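Side-chain contacts in GTPase-activating protein GYP1 (Saccharomyces cerevisiae, PDB 1FKM), which stimulates GTP hydrolysis by the Ypt/Rab GTPases YPT1 and YPT7 through its TBC-type GAP domain, the part present here, supplying catalytic fingers in trans: residues 32-36 / 37-41; 248-251 / 252-256. All coordinates share one frame; numbering follows the deposited sequence.

Contact 1. Residues 32-36 / 37-41; sequences NGIPK and IHRPV
Ile-34, Pro-35 and Lys-36 meet His-38 and Arg-39 in a local turn, where the loop that follows helix 23-30 bends into helix 39-46 of the Rab-GAP TBC domain. The carbonyl of Pro-35 is central to the bend. Its O takes the amide N of His-38 at 2.9 Å, with the donor standing above the carbonyl plane and an N-H...O angle of 143°. Arg-39 N is shared more loosely, making weak bonds to Pro-35 O and to Lys-36 O.

The carbonyl O of Ile-34 is placed differently: it sits over the centre of the Arg-39 guanidinium face, 3.4 Å from CZ. The guanidinium N-H groups therefore point past this oxygen, and the approach is of a carbonyl dipole to a flat cation. The aliphatic part of the arginine lies against the isoleucine branch, with Ile-34 CG2 3.8 Å from Arg-39 CG. That methyl is swung opposite the backbone N by the first torsion (chi1 -58° to CG1), which also brings it 3.9 Å from His-38 CB. On the imidazole, Pro-35 CB comes up at the ring edge, 4.0 Å from ND1, a buried nitrogen without a polar partner. Ile-37 CG2 lies over one ring face, offset toward the rim.

Arg-39 and Trp-43 fit the RxxxW signature of TBC domains, and the extended arginine chain carries NE to a salt bridge with Asp-255. Helix 4-15 lies against the turn, with Ile-8 and Leu-15 touching His-38, whose NE2 is hydrogen-bonded to Asp-12, and Phe-11 meeting Pro-35. Further along, Val-42 and Trp-43 of helix 39-46 pack on Ile-34, while Ile-251 and Arg-252 of helix 247-261 touch Arg-39.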
ATOM      1  N   ASN A  32       0.629   5.701 -15.424  1.00 23.12           N
ATOM      2  CA  ASN A  32       0.238   7.103 -15.360  1.00 24.67           C
ATOM      3  C   ASN A  32      -1.072   7.369 -14.631  1.00 24.42           C
ATOM      4  O   ASN A  32      -1.631   8.453 -14.754  1.00 24.27           O
ATOM      5  CB  ASN A  32       0.161   7.678 -16.778  1.00 26.93           C
ATOM      6  CG  ASN A  32       1.434   7.436 -17.567  1.00 29.89           C
ATOM      7  OD1 ASN A  32       2.532   7.731 -17.097  1.00 30.46           O
ATOM      8  ND2 ASN A  32       1.293   6.894 -18.769  1.00 30.84           N
ATOM      9  N   GLY A  33      -1.560   6.384 -13.882  1.00 22.64           N
ATOM     10  CA  GLY A  33      -2.796   6.572 -13.146  1.00 21.75           C
ATOM     11  C   GLY A  33      -3.952   5.743 -13.669  1.00 21.93           C
ATOM     12  O   GLY A  33      -4.141   5.597 -14.878  1.00 23.34           O
ATOM     13  N   ILE A  34      -4.741   5.207 -12.746  1.00 19.83           N
ATOM     14  CA  ILE A  34      -5.880   4.376 -13.100  1.00 18.90           C
ATOM     15  C   ILE A  34      -7.189   5.049 -12.699  1.00 20.57           C
ATOM     16  O   ILE A  34      -7.342   5.475 -11.551  1.00 20.35           O
ATOM     17  CB  ILE A  34      -5.795   3.008 -12.377  1.00 20.87           C
ATOM     18  CG1 ILE A  34      -4.482   2.309 -12.746  1.00 18.51           C
ATOM     19  CG2 ILE A  34      -6.993   2.139 -12.755  1.00 18.37           C
ATOM     20  CD1 ILE A  34      -4.101   1.162 -11.799  1.00 18.58           C
ATOM     21  N   PRO A  35      -8.143   5.168 -13.644  1.00 20.46           N
ATOM     22  CA  PRO A  35      -9.441   5.787 -13.359  1.00 22.09           C
ATOM     23  C   PRO A  35     -10.019   5.076 -12.135  1.00 22.73           C
ATOM     24  O   PRO A  35      -9.958   3.849 -12.051  1.00 20.17           O
ATOM     25  CB  PRO A  35     -10.242   5.490 -14.622  1.00 21.70           C
ATOM     26  CG  PRO A  35      -9.184   5.516 -15.697  1.00 22.44           C
ATOM     27  CD  PRO A  35      -8.060   4.744 -15.055  1.00 21.55           C
ATOM     28  N   LYS A  36     -10.582   5.830 -11.198  1.00 22.32           N
ATOM     29  CA  LYS A  36     -11.117   5.220  -9.984  1.00 25.59           C
ATOM     30  C   LYS A  36     -12.074   4.053 -10.213  1.00 24.32           C
ATOM     31  O   LYS A  36     -12.024   3.061  -9.486  1.00 23.77           O
ATOM     32  CB  LYS A  36     -11.784   6.280  -9.096  1.00 34.08           C
ATOM     33  CG  LYS A  36     -12.946   7.026  -9.729  1.00 40.96           C
ATOM     34  CD  LYS A  36     -13.582   7.971  -8.718  1.00 47.96           C
ATOM     35  CE  LYS A  36     -14.751   8.749  -9.311  1.00 50.68           C
ATOM     36  NZ  LYS A  36     -14.309   9.677 -10.388  1.00 57.46           N
ATOM     37  N   ILE A  37     -12.935   4.142 -11.217  1.00 23.96           N
ATOM     38  CA  ILE A  37     -13.874   3.052 -11.459  1.00 23.83           C
ATOM     39  C   ILE A  37     -13.173   1.733 -11.832  1.00 24.33           C
ATOM     40  O   ILE A  37     -13.714   0.649 -11.606  1.00 22.41           O
ATOM     41  CB  ILE A  37     -14.895   3.428 -12.559  1.00 32.16           C
ATOM     42  CG1 ILE A  37     -15.991   2.363 -12.627  1.00 34.71           C
ATOM     43  CG2 ILE A  37     -14.198   3.568 -13.910  1.00 32.40           C
ATOM     44  CD1 ILE A  37     -17.108   2.697 -13.589  1.00 41.04           C
ATOM     45  N   HIS A  38     -11.962   1.823 -12.373  1.00 20.66           N
ATOM     46  CA  HIS A  38     -11.222   0.626 -12.778  1.00 21.19           C
ATOM     47  C   HIS A  38     -10.217   0.089 -11.769  1.00 19.55           C
ATOM     48  O   HIS A  38      -9.727  -1.029 -11.925  1.00 18.68           O
ATOM     49  CB  HIS A  38     -10.480   0.883 -14.093  1.00 25.03           C
ATOM     50  CG  HIS A  38     -11.371   0.890 -15.293  1.00 25.92           C
ATOM     51  ND1 HIS A  38     -11.473   1.975 -16.137  1.00 27.89           N
ATOM     52  CD2 HIS A  38     -12.207  -0.051 -15.787  1.00 25.42           C
ATOM     53  CE1 HIS A  38     -12.337   1.702 -17.098  1.00 25.49           C
ATOM     54  NE2 HIS A  38     -12.796   0.478 -16.909  1.00 28.85           N
ATOM     55  N   ARG A  39      -9.904   0.860 -10.736  1.00 20.44           N
ATOM     56  CA  ARG A  39      -8.912   0.396  -9.772  1.00 20.03           C
ATOM     57  C   ARG A  39      -9.095  -0.996  -9.176  1.00 19.60           C
ATOM     58  O   ARG A  39      -8.142  -1.772  -9.128  1.00 21.99           O
ATOM     59  CB  ARG A  39      -8.732   1.411  -8.639  1.00 23.29           C
ATOM     60  CG  ARG A  39      -7.896   2.609  -9.046  1.00 24.11           C
ATOM     61  CD  ARG A  39      -7.302   3.323  -7.835  1.00 23.87           C
ATOM     62  NE  ARG A  39      -6.429   4.417  -8.245  1.00 22.16           N
ATOM     63  CZ  ARG A  39      -6.775   5.700  -8.250  1.00 24.05           C
ATOM     64  NH1 ARG A  39      -7.989   6.071  -7.861  1.00 25.18           N
ATOM     65  NH2 ARG A  39      -5.903   6.615  -8.649  1.00 24.55           N
ATOM     66  N   PRO A  40     -10.303  -1.333  -8.700  1.00 18.96           N
ATOM     67  CA  PRO A  40     -10.478  -2.669  -8.122  1.00 20.90           C
ATOM     68  C   PRO A  40      -9.943  -3.779  -9.025  1.00 22.44           C
ATOM     69  O   PRO A  40      -9.055  -4.538  -8.632  1.00 22.05           O
ATOM     70  CB  PRO A  40     -11.988  -2.757  -7.922  1.00 17.80           C
ATOM     71  CG  PRO A  40     -12.345  -1.334  -7.586  1.00 17.27           C
ATOM     72  CD  PRO A  40     -11.558  -0.565  -8.624  1.00 17.22           C
ATOM     73  N   VAL A  41     -10.477  -3.856 -10.239  1.00 21.02           N
ATOM     74  CA  VAL A  41     -10.051  -4.881 -11.186  1.00 20.24           C
ATOM     75  C   VAL A  41      -8.580  -4.776 -11.583  1.00 18.87           C
ATOM     76  O   VAL A  41      -7.847  -5.766 -11.532  1.00 19.30           O
ATOM     77  CB  VAL A  41     -10.910  -4.840 -12.462  1.00 24.99           C
ATOM     78  CG1 VAL A  41     -10.317  -5.757 -13.523  1.00 27.31           C
ATOM     79  CG2 VAL A  41     -12.329  -5.282 -12.136  1.00 30.36           C
TER

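Contact 2. Residues 248-251 / 252-256; sequences GTVI and RMWDT
Asp-255 OD1, 3.5 Å from the carbonyl O of Ile-251 one turn earlier in helix 247-261, is gripped by Arg-39 NE and the indole NE1 of Trp-43. These two donors from helix 39-46 probably ease the closeness of the two acceptors; the main-chain bond from Asp-255 N to Ile-251 O is weak.

The two main-chain bonds just before it are shorter and straighter, with Trp-254 N 2.9 Å from Val-250 O and Met-253 N equally close to Thr-249 O. Val-250 and Trp-254 run side by side. The valine's CG1, opposite its backbone N (chi1 171°), makes an off-centre CH-pi contact, 4.2 Å from the centroid of the five-membered ring and 29° off its normal. A leucine in place of Trp-254 would probably leave this methyl without its aromatic surface and Phe-140 without its edge-to-face partner. Met-253, present as selenomethionine, lays CG 3.1 Å from Thr-249 O.

Arg-252 bends at chi2 (61°), and its NH1 reaches Thr-256 OG1 at 3.0 Å, the oxygen lying in the guanidinium plane at its edge. Glu-365 takes NE in a salt bridge, and Trp-31 O is hydrogen-bonded to the threonine hydroxyl. This buried stretch of helix thus combines an indole-aliphatic surface with matched charges, which would probably favour ionised Arg-252 and Asp-255 despite their burial.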
ATOM      1  N   GLY A 248      -5.710   9.786  -0.540  1.00 23.52           N
ATOM      2  CA  GLY A 248      -5.940   9.938  -1.967  1.00 23.13           C
ATOM      3  C   GLY A 248      -4.623   9.910  -2.722  1.00 23.96           C
ATOM      4  O   GLY A 248      -4.515   9.343  -3.816  1.00 24.08           O
ATOM      5  N   THR A 249      -3.602  10.521  -2.133  1.00 20.38           N
ATOM      6  CA  THR A 249      -2.288  10.548  -2.761  1.00 19.35           C
ATOM      7  C   THR A 249      -1.669   9.157  -2.719  1.00 17.84           C
ATOM      8  O   THR A 249      -1.026   8.726  -3.677  1.00 19.32           O
ATOM      9  CB  THR A 249      -1.350  11.524  -2.041  1.00 27.49           C
ATOM     10  OG1 THR A 249      -1.923  12.834  -2.074  1.00 28.56           O
ATOM     11  CG2 THR A 249       0.020  11.545  -2.709  1.00 26.27           C
ATOM     12  N   VAL A 250      -1.862   8.458  -1.607  1.00 18.44           N
ATOM     13  CA  VAL A 250      -1.321   7.108  -1.459  1.00 18.91           C
ATOM     14  C   VAL A 250      -1.930   6.183  -2.520  1.00 17.87           C
ATOM     15  O   VAL A 250      -1.216   5.431  -3.181  1.00 18.60           O
ATOM     16  CB  VAL A 250      -1.618   6.542  -0.047  1.00 23.55           C
ATOM     17  CG1 VAL A 250      -1.259   5.061   0.017  1.00 23.42           C
ATOM     18  CG2 VAL A 250      -0.818   7.319   1.003  1.00 25.67           C
ATOM     19  N   ILE A 251      -3.250   6.253  -2.686  1.00 19.71           N
ATOM     20  CA  ILE A 251      -3.939   5.427  -3.675  1.00 19.49           C
ATOM     21  C   ILE A 251      -3.370   5.653  -5.074  1.00 18.89           C
ATOM     22  O   ILE A 251      -3.076   4.699  -5.798  1.00 17.08           O
ATOM     23  CB  ILE A 251      -5.465   5.722  -3.688  1.00 27.25           C
ATOM     24  CG1 ILE A 251      -6.070   5.405  -2.316  1.00 28.77           C
ATOM     25  CG2 ILE A 251      -6.153   4.900  -4.769  1.00 27.96           C
ATOM     26  CD1 ILE A 251      -5.830   3.992  -1.857  1.00 29.00           C
ATOM     27  N   ARG A 252      -3.207   6.915  -5.450  1.00 17.03           N
ATOM     28  CA  ARG A 252      -2.663   7.247  -6.761  1.00 16.89           C
ATOM     29  C   ARG A 252      -1.241   6.719  -6.914  1.00 17.73           C
ATOM     30  O   ARG A 252      -0.874   6.200  -7.966  1.00 17.86           O
ATOM     31  CB  ARG A 252      -2.689   8.762  -6.981  1.00 19.31           C
ATOM     32  CG  ARG A 252      -1.947   9.218  -8.229  1.00 20.32           C
ATOM     33  CD  ARG A 252      -2.529   8.641  -9.517  1.00 20.20           C
ATOM     34  NE  ARG A 252      -1.723   9.066 -10.659  1.00 21.68           N
ATOM     35  CZ  ARG A 252      -0.566   8.514 -11.005  1.00 23.11           C
ATOM     36  NH1 ARG A 252      -0.079   7.493 -10.307  1.00 23.81           N
ATOM     37  NH2 ARG A 252       0.127   9.008 -12.020  1.00 25.28           N
HETATM   38  N   MSE A 253      -0.441   6.852  -5.866  1.00 18.97           N
HETATM   39  CA  MSE A 253       0.936   6.355  -5.891  1.00 21.80           C
HETATM   40  C   MSE A 253       0.961   4.857  -6.151  1.00 19.67           C
HETATM   41  O   MSE A 253       1.809   4.353  -6.901  1.00 17.65           O
HETATM   42  CB  MSE A 253       1.627   6.598  -4.550  1.00 24.79           C
HETATM   43  CG  MSE A 253       1.910   8.035  -4.218  1.00 35.46           C
HETATM   44 SE   MSE A 253       2.729   8.140  -2.470  1.00 45.03          SE
HETATM   45  CE  MSE A 253       4.312   7.091  -2.833  1.00 32.60           C
ATOM     46  N   TRP A 254       0.048   4.137  -5.509  1.00 18.69           N
ATOM     47  CA  TRP A 254      -0.003   2.687  -5.685  1.00 18.82           C
ATOM     48  C   TRP A 254      -0.311   2.238  -7.112  1.00 17.54           C
ATOM     49  O   TRP A 254       0.084   1.142  -7.504  1.00 18.81           O
ATOM     50  CB  TRP A 254      -0.972   2.065  -4.671  1.00 20.62           C
ATOM     51  CG  TRP A 254      -0.335   1.946  -3.304  1.00 25.34           C
ATOM     52  CD1 TRP A 254       0.556   2.818  -2.739  1.00 28.62           C
ATOM     53  CD2 TRP A 254      -0.544   0.909  -2.334  1.00 27.56           C
ATOM     54  NE1 TRP A 254       0.914   2.390  -1.483  1.00 28.83           N
ATOM     55  CE2 TRP A 254       0.253   1.222  -1.208  1.00 28.72           C
ATOM     56  CE3 TRP A 254      -1.328  -0.253  -2.306  1.00 28.02           C
ATOM     57  CZ2 TRP A 254       0.290   0.412  -0.064  1.00 30.92           C
ATOM     58  CZ3 TRP A 254      -1.290  -1.058  -1.166  1.00 30.35           C
ATOM     59  CH2 TRP A 254      -0.486  -0.718  -0.064  1.00 29.26           C
ATOM     60  N   ASP A 255      -1.001   3.067  -7.895  1.00 18.78           N
ATOM     61  CA  ASP A 255      -1.275   2.703  -9.291  1.00 18.57           C
ATOM     62  C   ASP A 255       0.089   2.494  -9.950  1.00 17.96           C
ATOM     63  O   ASP A 255       0.304   1.540 -10.706  1.00 17.88           O
ATOM     64  CB  ASP A 255      -1.968   3.829 -10.079  1.00 18.74           C
ATOM     65  CG  ASP A 255      -3.372   4.140  -9.600  1.00 20.09           C
ATOM     66  OD1 ASP A 255      -4.006   3.307  -8.922  1.00 19.20           O
ATOM     67  OD2 ASP A 255      -3.851   5.248  -9.938  1.00 19.30           O
ATOM     68  N   THR A 256       1.002   3.417  -9.666  1.00 17.91           N
ATOM     69  CA  THR A 256       2.339   3.368 -10.236  1.00 17.61           C
ATOM     70  C   THR A 256       3.213   2.292  -9.604  1.00 18.04           C
ATOM     71  O   THR A 256       3.942   1.596 -10.314  1.00 19.30           O
ATOM     72  CB  THR A 256       3.039   4.741 -10.135  1.00 20.19           C
ATOM     73  OG1 THR A 256       2.267   5.711 -10.850  1.00 19.22           O
ATOM     74  CG2 THR A 256       4.448   4.680 -10.744  1.00 19.51           C
TER

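Contact 1 is partly buried, at a loop-to-helix turn with Lys-36 and Ile-37 exposed, whereas contact 2 is a buried stretch of helix nearer the centre of the chain. Their centres are about 10 Å apart, and Asp-255 joins them: OD1 pairs with Arg-39 NE at 2.7 Å, and OD2 probably accepts a hydrogen bond from Ile-34 N. Helix 39-46 and the loop before it are thereby tied to helix 247-261. Polar chemistry in 32-41 centres on backbone carbonyls, two bonded to amides round the turn and another lying over the guanidinium; in 248-256 the carbonyls are taken up by regular helical bonds, the last of them weak, and the side chains divide between apolar packing and charge pairing with other helices.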